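Local coordinates for protein thymidylate synthase 1 (Bacillus subtilis, PDB 1BKP) that catalyses, as a homodimer, the reductive methylation of dUMP to dTMP with 5,10-methylenetetrahydrofolate as methyl donor and reductant, releasing dihydrofolate, at residues 2-7 with 56-61; 240-245 with 264-269. One frame throughout, in Å; residues are numbered along the deposited sequence.

Contact 1 (2-7 with 56-61); sequences QFDKQY and ILTTKK
The D4 carboxylate grips T58 twice. T58 N donates to D4 OD1 at 2.9 Å, and T58 OG1 donates to D4 OD2 at 2.7 Å. Both oxygens are met syn. The D4 side chain leans back beside its own backbone N (chi1 -74°), which turns the carboxylate across the T58 side chain. T58 OG1 also receives a bond from F239 N. With an alanine in place of D4, T58 N and the T58 hydroxyl would probably both lose the carboxylate that accepts from them, leaving Q2 to I56 as the direct polar link. That third direct bond is nearly straight: Q2 NE2 to I56 O, 2.8 Å, lying close to the plane of the Q2 amide.

Here the start of helix 3-17, with Q2 at the N-cap position, is held against the loop between strand 39-49 and helix 64-75; the residues that touch are buried.

The apolar part centres on L57. Its two methyls each make a CH-pi contact over a ring face: CD2 lies 3.6 Å from the centroid of the F3 ring, CD1 4.1 Å from that of Y7. P189 also packs on L57.

Two waters add bridges. One joins T59 OG1 to D4 OD1, the latter weakly; T59 OG1 is also hydrogen-bonded to Q233 NE2 of helix 227-235. The other donates to Y7 OH and accepts from K60 NZ; Y7 OH is also bonded to M184 O.

Contact 2 (240-245 with 264-269); sequences EAPELW and INYKHG
I264 turns CG1 beside its own backbone N (chi1 -63°), while E243 carries CG anti to its N (chi1 161°) and continues extended. The two side chains therefore run alongside each other, pointing the same way. I264 CD1 comes within 3.3 Å of E243 OE2, so a methyl rests against a carboxylate oxygen.

The pair belongs to a small two-stranded antiparallel sheet, 243-246 with 261-264. E243 and I264 form a hydrogen-bonded pair in it. I264 N donates to E243 O at 2.8 Å, and E243 N donates to I264 O at 3.1 Å; the bond from I264 N is the straighter. I264 CD1 also touches CB of W245, the next residue but one along the strand. The W245 indole extends away from 264-269.

Just before the strand, P242 is the buried residue of the contact. Its ring lies side by side with the Y266 side chain. P242 CG comes to 3.8 Å from Y266 CD1, approaching the aromatic ring obliquely. P242 CB packs on I264 O. P242 also touches I56 and L263.

H268 CD2 sits over the centre of one face of the Y266 ring. The Y266 hydroxyl bonds to the backbone of L57 and V62.

Two waters bridge the segments near E240 and N265. One donates to E240 O and K267 O. The other donates to A241 O and accepts from N265 ND2 at 3.0 Å.

The contacts come in series along the chain: contact 1 closes before contact 2 opens. Their centres are about 11 Å apart, on the same side of the chain's centre. They share no sheet, but the loop 56-61 and the segment 264-269 meet directly, and G269 N bonds to T58 O (2.8 Å). Residues 56-61 therefore lie between the N-terminal helix and 264-269. Contact 1 is buried, with Y7 about 7 Å from V222 and D183, side chain to side chain. V222 is predicted to bind dUMP in a site shared with the other subunit, and D183 both dUMP and methylenetetrahydrofolate. Contact 2 lies at the surface, away from the annotated sites.

Contact 1 (2-7 with 56-61)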
ATOM      1  N   GLN A   2      11.259   6.816  19.674  1.00 30.53           N
ATOM      2  CA  GLN A   2      12.295   6.098  19.109  1.00 24.90           C
ATOM      3  C   GLN A   2      11.851   5.024  18.073  1.00 21.53           C
ATOM      4  O   GLN A   2      11.062   4.042  18.245  1.00 17.42           O
ATOM      5  CB  GLN A   2      13.411   5.476  20.073  1.00 12.68           C
ATOM      6  CG  GLN A   2      14.792   6.474  20.198  1.00 26.39           C
ATOM      7  CD  GLN A   2      15.410   7.007  18.854  1.00 35.33           C
ATOM      8  OE1 GLN A   2      16.031   8.062  18.845  1.00 48.12           O
ATOM      9  NE2 GLN A   2      15.367   6.208  17.780  1.00 23.06           N
ATOM     10  N   PHE A   3      12.518   5.243  16.988  1.00 18.71           N
ATOM     11  CA  PHE A   3      12.598   4.294  15.942  1.00 16.11           C
ATOM     12  C   PHE A   3      13.385   3.104  16.583  1.00 14.58           C
ATOM     13  O   PHE A   3      13.121   1.995  16.253  1.00 16.46           O
ATOM     14  CB  PHE A   3      13.414   4.924  14.828  1.00 16.33           C
ATOM     15  CG  PHE A   3      13.582   4.041  13.601  1.00 19.73           C
ATOM     16  CD1 PHE A   3      12.737   2.944  13.364  1.00 21.75           C
ATOM     17  CD2 PHE A   3      14.591   4.270  12.711  1.00 22.67           C
ATOM     18  CE1 PHE A   3      12.930   2.097  12.251  1.00 21.78           C
ATOM     19  CE2 PHE A   3      14.754   3.372  11.578  1.00 23.12           C
ATOM     20  CZ  PHE A   3      13.944   2.335  11.378  1.00 21.09           C
ATOM     21  N   ASP A   4      14.331   3.318  17.496  1.00 13.05           N
ATOM     22  CA  ASP A   4      15.099   2.202  18.069  1.00 15.04           C
ATOM     23  C   ASP A   4      14.142   1.263  18.719  1.00 17.17           C
ATOM     24  O   ASP A   4      14.301   0.070  18.635  1.00 18.23           O
ATOM     25  CB  ASP A   4      16.024   2.691  19.191  1.00 17.75           C
ATOM     26  CG  ASP A   4      17.252   3.476  18.664  1.00 18.30           C
ATOM     27  OD1 ASP A   4      17.912   2.966  17.776  1.00 17.78           O
ATOM     28  OD2 ASP A   4      17.609   4.501  19.252  1.00 20.78           O
ATOM     29  N   LYS A   5      13.175   1.793  19.461  1.00 15.04           N
ATOM     30  CA  LYS A   5      12.220   0.900  20.145  1.00 14.63           C
ATOM     31  C   LYS A   5      11.360   0.070  19.220  1.00 16.18           C
ATOM     32  O   LYS A   5      11.228  -1.125  19.367  1.00 19.53           O
ATOM     33  CB  LYS A   5      11.315   1.734  21.077  1.00 19.89           C
ATOM     34  CG  LYS A   5      12.165   2.273  22.235  1.00 41.52           C
ATOM     35  CD  LYS A   5      11.368   2.897  23.343  1.00 45.39           C
ATOM     36  CE  LYS A   5      12.324   3.519  24.323  1.00 46.26           C
ATOM     37  NZ  LYS A   5      13.286   2.454  24.748  1.00 49.45           N
ATOM     38  N   GLN A   6      10.821   0.735  18.201  1.00 14.89           N
ATOM     39  CA  GLN A   6       9.972   0.051  17.255  1.00 16.73           C
ATOM     40  C   GLN A   6      10.739  -0.872  16.410  1.00 16.59           C
ATOM     41  O   GLN A   6      10.243  -1.957  16.087  1.00 14.62           O
ATOM     42  CB  GLN A   6       9.206   1.083  16.391  1.00 17.84           C
ATOM     43  CG  GLN A   6       8.183   1.842  17.255  1.00 16.01           C
ATOM     44  CD  GLN A   6       7.263   2.726  16.364  1.00 17.83           C
ATOM     45  OE1 GLN A   6       6.664   2.230  15.422  1.00 15.14           O
ATOM     46  NE2 GLN A   6       7.233   3.997  16.613  1.00 21.00           N
ATOM     47  N   TYR A   7      11.949  -0.450  16.017  1.00 16.64           N
ATOM     48  CA  TYR A   7      12.759  -1.337  15.126  1.00 17.91           C
ATOM     49  C   TYR A   7      13.152  -2.668  15.855  1.00 15.64           C
ATOM     50  O   TYR A   7      12.989  -3.784  15.325  1.00 15.77           O
ATOM     51  CB  TYR A   7      14.003  -0.538  14.690  1.00 17.35           C
ATOM     52  CG  TYR A   7      15.007  -1.312  13.894  1.00 15.19           C
ATOM     53  CD1 TYR A   7      14.838  -1.445  12.532  1.00 14.94           C
ATOM     54  CD2 TYR A   7      16.150  -1.805  14.478  1.00 14.42           C
ATOM     55  CE1 TYR A   7      15.786  -2.061  11.700  1.00 14.52           C
ATOM     56  CE2 TYR A   7      17.139  -2.417  13.674  1.00 10.99           C
ATOM     57  CZ  TYR A   7      16.960  -2.556  12.290  1.00 17.85           C
ATOM     58  OH  TYR A   7      17.856  -3.239  11.468  1.00 18.64           O
ATOM     59  N   ILE A  56      15.441   7.892  13.567  1.00 12.72           N
ATOM     60  CA  ILE A  56      16.750   7.441  13.151  1.00 13.22           C
ATOM     61  C   ILE A  56      17.281   6.571  14.248  1.00 13.29           C
ATOM     62  O   ILE A  56      16.840   6.653  15.440  1.00 14.99           O
ATOM     63  CB  ILE A  56      17.676   8.647  12.845  1.00 14.49           C
ATOM     64  CG1 ILE A  56      18.951   8.208  12.101  1.00 21.97           C
ATOM     65  CG2 ILE A  56      18.029   9.448  14.118  1.00 10.98           C
ATOM     66  CD1 ILE A  56      19.681   9.405  11.437  1.00 26.67           C
ATOM     67  N   LEU A  57      17.959   5.502  13.811  1.00 14.16           N
ATOM     68  CA  LEU A  57      18.506   4.582  14.811  1.00 16.58           C
ATOM     69  C   LEU A  57      19.692   5.189  15.551  1.00 14.91           C
ATOM     70  O   LEU A  57      20.463   5.941  14.934  1.00 15.33           O
ATOM     71  CB  LEU A  57      19.069   3.321  14.157  1.00 18.18           C
ATOM     72  CG  LEU A  57      18.079   2.347  13.471  1.00 24.12           C
ATOM     73  CD1 LEU A  57      18.824   0.978  13.288  1.00 23.26           C
ATOM     74  CD2 LEU A  57      16.752   2.262  14.358  1.00 22.25           C
ATOM     75  N   THR A  58      19.856   4.843  16.838  1.00 15.18           N
ATOM     76  CA  THR A  58      21.076   5.274  17.530  1.00 15.01           C
ATOM     77  C   THR A  58      21.967   4.043  17.888  1.00 17.56           C
ATOM     78  O   THR A  58      23.096   4.187  18.404  1.00 18.04           O
ATOM     79  CB  THR A  58      20.805   6.069  18.717  1.00  8.96           C
ATOM     80  OG1 THR A  58      20.145   5.272  19.717  1.00 11.99           O
ATOM     81  CG2 THR A  58      20.013   7.392  18.321  1.00 18.65           C
ATOM     82  N   THR A  59      21.453   2.836  17.662  1.00 16.92           N
ATOM     83  CA  THR A  59      22.233   1.651  17.986  1.00 20.64           C
ATOM     84  C   THR A  59      23.326   1.357  16.942  1.00 19.09           C
ATOM     85  O   THR A  59      24.123   0.457  17.116  1.00 19.71           O
ATOM     86  CB  THR A  59      21.386   0.387  18.258  1.00 17.67           C
ATOM     87  OG1 THR A  59      20.639   0.171  17.098  1.00 16.35           O
ATOM     88  CG2 THR A  59      20.421   0.573  19.520  1.00 14.62           C
ATOM     89  N   LYS A  60      23.260   2.049  15.811  1.00 17.82           N
ATOM     90  CA  LYS A  60      24.314   1.993  14.786  1.00 19.70           C
ATOM     91  C   LYS A  60      24.152   3.277  13.981  1.00 19.62           C
ATOM     92  O   LYS A  60      23.125   3.938  14.077  1.00 19.77           O
ATOM     93  CB  LYS A  60      24.174   0.776  13.857  1.00 24.93           C
ATOM     94  CG  LYS A  60      23.082   0.883  12.813  1.00 21.58           C
ATOM     95  CD  LYS A  60      23.192  -0.136  11.733  1.00 19.45           C
ATOM     96  CE  LYS A  60      22.022   0.056  10.661  1.00 24.10           C
ATOM     97  NZ  LYS A  60      21.957  -1.038   9.583  1.00 19.68           N
ATOM     98  N   LYS A  61      25.188   3.710  13.260  1.00 19.26           N
ATOM     99  CA  LYS A  61      25.053   4.939  12.520  1.00 21.64           C
ATOM    100  C   LYS A  61      24.328   4.701  11.197  1.00 22.53           C
ATOM    101  O   LYS A  61      24.617   3.758  10.490  1.00 26.54           O
ATOM    102  CB  LYS A  61      26.424   5.488  12.163  1.00 26.07           C
ATOM    103  CG  LYS A  61      26.363   6.729  11.354  1.00 27.35           C
ATOM    104  CD  LYS A  61      27.818   7.072  10.927  1.00 41.08           C
ATOM    105  CE  LYS A  61      27.886   8.418  10.213  1.00 56.36           C
ATOM    106  NZ  LYS A  61      27.613   9.563  11.108  1.00 62.75           N
TER
HETATM  107  O   HOH W   1      18.031  -0.353  17.800  1.00 25.20           O
HETATM  108  O   HOH W   2      20.697  -2.531  11.706  1.00 23.32           O

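Contact 2 (240-245 with 264-269)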
ATOM      1  N   GLU A 240      19.259   9.930  22.737  1.00 22.41           N
ATOM      2  CA  GLU A 240      18.157  10.783  22.301  1.00 21.33           C
ATOM      3  C   GLU A 240      18.351  11.045  20.828  1.00 20.99           C
ATOM      4  O   GLU A 240      19.482  11.072  20.337  1.00 20.55           O
ATOM      5  CB  GLU A 240      18.198  12.139  23.050  1.00 26.87           C
ATOM      6  CG  GLU A 240      18.019  12.016  24.538  1.00 48.64           C
ATOM      7  CD  GLU A 240      17.412  13.272  25.135  1.00 85.40           C
ATOM      8  OE1 GLU A 240      17.536  14.351  24.505  1.00 90.62           O
ATOM      9  OE2 GLU A 240      16.797  13.176  26.225  1.00100.00           O
ATOM     10  N   ALA A 241      17.264  11.345  20.131  1.00 18.90           N
ATOM     11  CA  ALA A 241      17.380  11.547  18.746  1.00 18.97           C
ATOM     12  C   ALA A 241      18.071  12.888  18.442  1.00 20.26           C
ATOM     13  O   ALA A 241      17.918  13.856  19.207  1.00 20.62           O
ATOM     14  CB  ALA A 241      16.045  11.469  18.090  1.00 19.01           C
ATOM     15  N   PRO A 242      18.826  12.962  17.305  1.00 19.00           N
ATOM     16  CA  PRO A 242      19.505  14.186  16.897  1.00 19.60           C
ATOM     17  C   PRO A 242      18.446  15.144  16.363  1.00 23.96           C
ATOM     18  O   PRO A 242      17.314  14.747  16.066  1.00 25.68           O
ATOM     19  CB  PRO A 242      20.438  13.685  15.781  1.00 17.19           C
ATOM     20  CG  PRO A 242      19.773  12.497  15.246  1.00 16.66           C
ATOM     21  CD  PRO A 242      19.197  11.832  16.427  1.00 16.80           C
ATOM     22  N   GLU A 243      18.763  16.429  16.293  1.00 22.96           N
ATOM     23  CA  GLU A 243      17.812  17.344  15.716  1.00 24.49           C
ATOM     24  C   GLU A 243      18.237  17.463  14.218  1.00 24.13           C
ATOM     25  O   GLU A 243      19.417  17.243  13.863  1.00 27.36           O
ATOM     26  CB  GLU A 243      17.913  18.702  16.468  1.00 29.08           C
ATOM     27  CG  GLU A 243      17.350  19.870  15.775  1.00 54.97           C
ATOM     28  CD  GLU A 243      17.842  21.176  16.417  1.00 86.79           C
ATOM     29  OE1 GLU A 243      17.618  21.357  17.641  1.00 99.02           O
ATOM     30  OE2 GLU A 243      18.456  22.009  15.703  1.00 85.34           O
ATOM     31  N   LEU A 244      17.260  17.577  13.338  1.00 19.61           N
ATOM     32  CA  LEU A 244      17.524  17.758  11.924  1.00 21.21           C
ATOM     33  C   LEU A 244      17.229  19.246  11.513  1.00 21.57           C
ATOM     34  O   LEU A 244      16.099  19.704  11.487  1.00 19.83           O
ATOM     35  CB  LEU A 244      16.657  16.774  11.103  1.00 21.39           C
ATOM     36  CG  LEU A 244      16.666  17.060   9.627  1.00 22.62           C
ATOM     37  CD1 LEU A 244      18.056  16.881   9.041  1.00 24.19           C
ATOM     38  CD2 LEU A 244      15.613  16.124   8.938  1.00 25.96           C
ATOM     39  N   TRP A 245      18.280  19.995  11.246  1.00 21.86           N
ATOM     40  CA  TRP A 245      18.170  21.376  10.797  1.00 20.55           C
ATOM     41  C   TRP A 245      17.924  21.303   9.272  1.00 19.33           C
ATOM     42  O   TRP A 245      18.637  20.647   8.570  1.00 21.10           O
ATOM     43  CB  TRP A 245      19.535  22.114  11.002  1.00 20.16           C
ATOM     44  CG  TRP A 245      19.514  23.486  10.393  1.00 20.13           C
ATOM     45  CD1 TRP A 245      18.951  24.593  10.937  1.00 20.92           C
ATOM     46  CD2 TRP A 245      20.092  23.900   9.129  1.00 19.21           C
ATOM     47  NE1 TRP A 245      19.132  25.680  10.099  1.00 20.50           N
ATOM     48  CE2 TRP A 245      19.841  25.278   8.994  1.00 19.61           C
ATOM     49  CE3 TRP A 245      20.805  23.242   8.130  1.00 19.03           C
ATOM     50  CZ2 TRP A 245      20.275  26.011   7.909  1.00 20.36           C
ATOM     51  CZ3 TRP A 245      21.223  23.945   7.047  1.00 19.82           C
ATOM     52  CH2 TRP A 245      20.967  25.335   6.940  1.00 20.32           C
ATOM     53  N   ILE A 264      22.240  17.234  13.913  1.00 22.97           N
ATOM     54  CA  ILE A 264      22.969  17.796  15.006  1.00 24.67           C
ATOM     55  C   ILE A 264      22.881  16.947  16.214  1.00 24.97           C
ATOM     56  O   ILE A 264      21.811  16.567  16.664  1.00 25.81           O
ATOM     57  CB  ILE A 264      22.324  19.188  15.391  1.00 28.32           C
ATOM     58  CG1 ILE A 264      22.433  20.168  14.223  1.00 29.23           C
ATOM     59  CG2 ILE A 264      22.908  19.760  16.668  1.00 29.89           C
ATOM     60  CD1 ILE A 264      21.259  21.101  14.262  1.00 36.30           C
ATOM     61  N   ASN A 265      24.038  16.734  16.804  1.00 24.98           N
ATOM     62  CA  ASN A 265      24.159  15.948  18.032  1.00 23.18           C
ATOM     63  C   ASN A 265      23.780  14.466  17.774  1.00 19.62           C
ATOM     64  O   ASN A 265      23.205  13.795  18.638  1.00 21.81           O
ATOM     65  CB  ASN A 265      23.261  16.550  19.108  1.00 36.73           C
ATOM     66  CG  ASN A 265      23.433  15.884  20.442  1.00 69.97           C
ATOM     67  OD1 ASN A 265      24.548  15.733  20.945  1.00 77.09           O
ATOM     68  ND2 ASN A 265      22.323  15.427  21.007  1.00 82.85           N
ATOM     69  N   TYR A 266      24.237  13.940  16.649  1.00 18.00           N
ATOM     70  CA  TYR A 266      23.903  12.519  16.383  1.00 18.74           C
ATOM     71  C   TYR A 266      24.848  11.545  17.093  1.00 20.42           C
ATOM     72  O   TYR A 266      25.933  11.344  16.613  1.00 22.95           O
ATOM     73  CB  TYR A 266      23.939  12.279  14.890  1.00 17.52           C
ATOM     74  CG  TYR A 266      23.475  10.896  14.449  1.00 18.95           C
ATOM     75  CD1 TYR A 266      22.698  10.050  15.282  1.00 18.72           C
ATOM     76  CD2 TYR A 266      23.823  10.425  13.171  1.00 20.34           C
ATOM     77  CE1 TYR A 266      22.260   8.763  14.865  1.00 11.47           C
ATOM     78  CE2 TYR A 266      23.408   9.141  12.728  1.00 19.06           C
ATOM     79  CZ  TYR A 266      22.623   8.317  13.617  1.00 16.12           C
ATOM     80  OH  TYR A 266      22.271   7.053  13.210  1.00 16.87           O
ATOM     81  N   LYS A 267      24.474  10.995  18.252  1.00 19.40           N
ATOM     82  CA  LYS A 267      25.323  10.015  18.942  1.00 22.29           C
ATOM     83  C   LYS A 267      24.772   8.627  18.554  1.00 23.00           C
ATOM     84  O   LYS A 267      23.547   8.466  18.463  1.00 21.64           O
ATOM     85  CB  LYS A 267      25.197  10.134  20.463  1.00 27.54           C
ATOM     86  CG  LYS A 267      25.786  11.349  21.069  1.00 46.20           C
ATOM     87  CD  LYS A 267      25.509  11.276  22.575  1.00 66.81           C
ATOM     88  CE  LYS A 267      26.162  12.428  23.317  1.00 89.31           C
ATOM     89  NZ  LYS A 267      26.024  12.296  24.808  1.00100.00           N
ATOM     90  N   HIS A 268      25.633   7.645  18.359  1.00 21.18           N
ATOM     91  CA  HIS A 268      25.156   6.307  17.953  1.00 20.18           C
ATOM     92  C   HIS A 268      26.217   5.265  18.356  1.00 21.38           C
ATOM     93  O   HIS A 268      27.332   5.677  18.718  1.00 20.19           O
ATOM     94  CB  HIS A 268      25.035   6.312  16.457  1.00 19.81           C
ATOM     95  CG  HIS A 268      26.291   6.778  15.786  1.00 21.71           C
ATOM     96  ND1 HIS A 268      27.379   5.935  15.581  1.00 23.64           N
ATOM     97  CD2 HIS A 268      26.644   7.972  15.264  1.00 22.01           C
ATOM     98  CE1 HIS A 268      28.344   6.592  14.973  1.00 23.10           C
ATOM     99  NE2 HIS A 268      27.932   7.831  14.776  1.00 22.97           N
ATOM    100  N   GLY A 269      25.857   3.972  18.346  1.00 18.65           N
ATOM    101  CA  GLY A 269      26.828   2.912  18.714  1.00 17.16           C
ATOM    102  C   GLY A 269      27.839   2.666  17.582  1.00 16.19           C
ATOM    103  O   GLY A 269      27.830   3.300  16.500  1.00 15.25           O
TER
HETATM  104  O   HOH W   3      21.515  10.501  18.823  1.00 26.33           O
HETATM  105  O   HOH W   4      19.385  15.830  20.846  1.00 56.20           O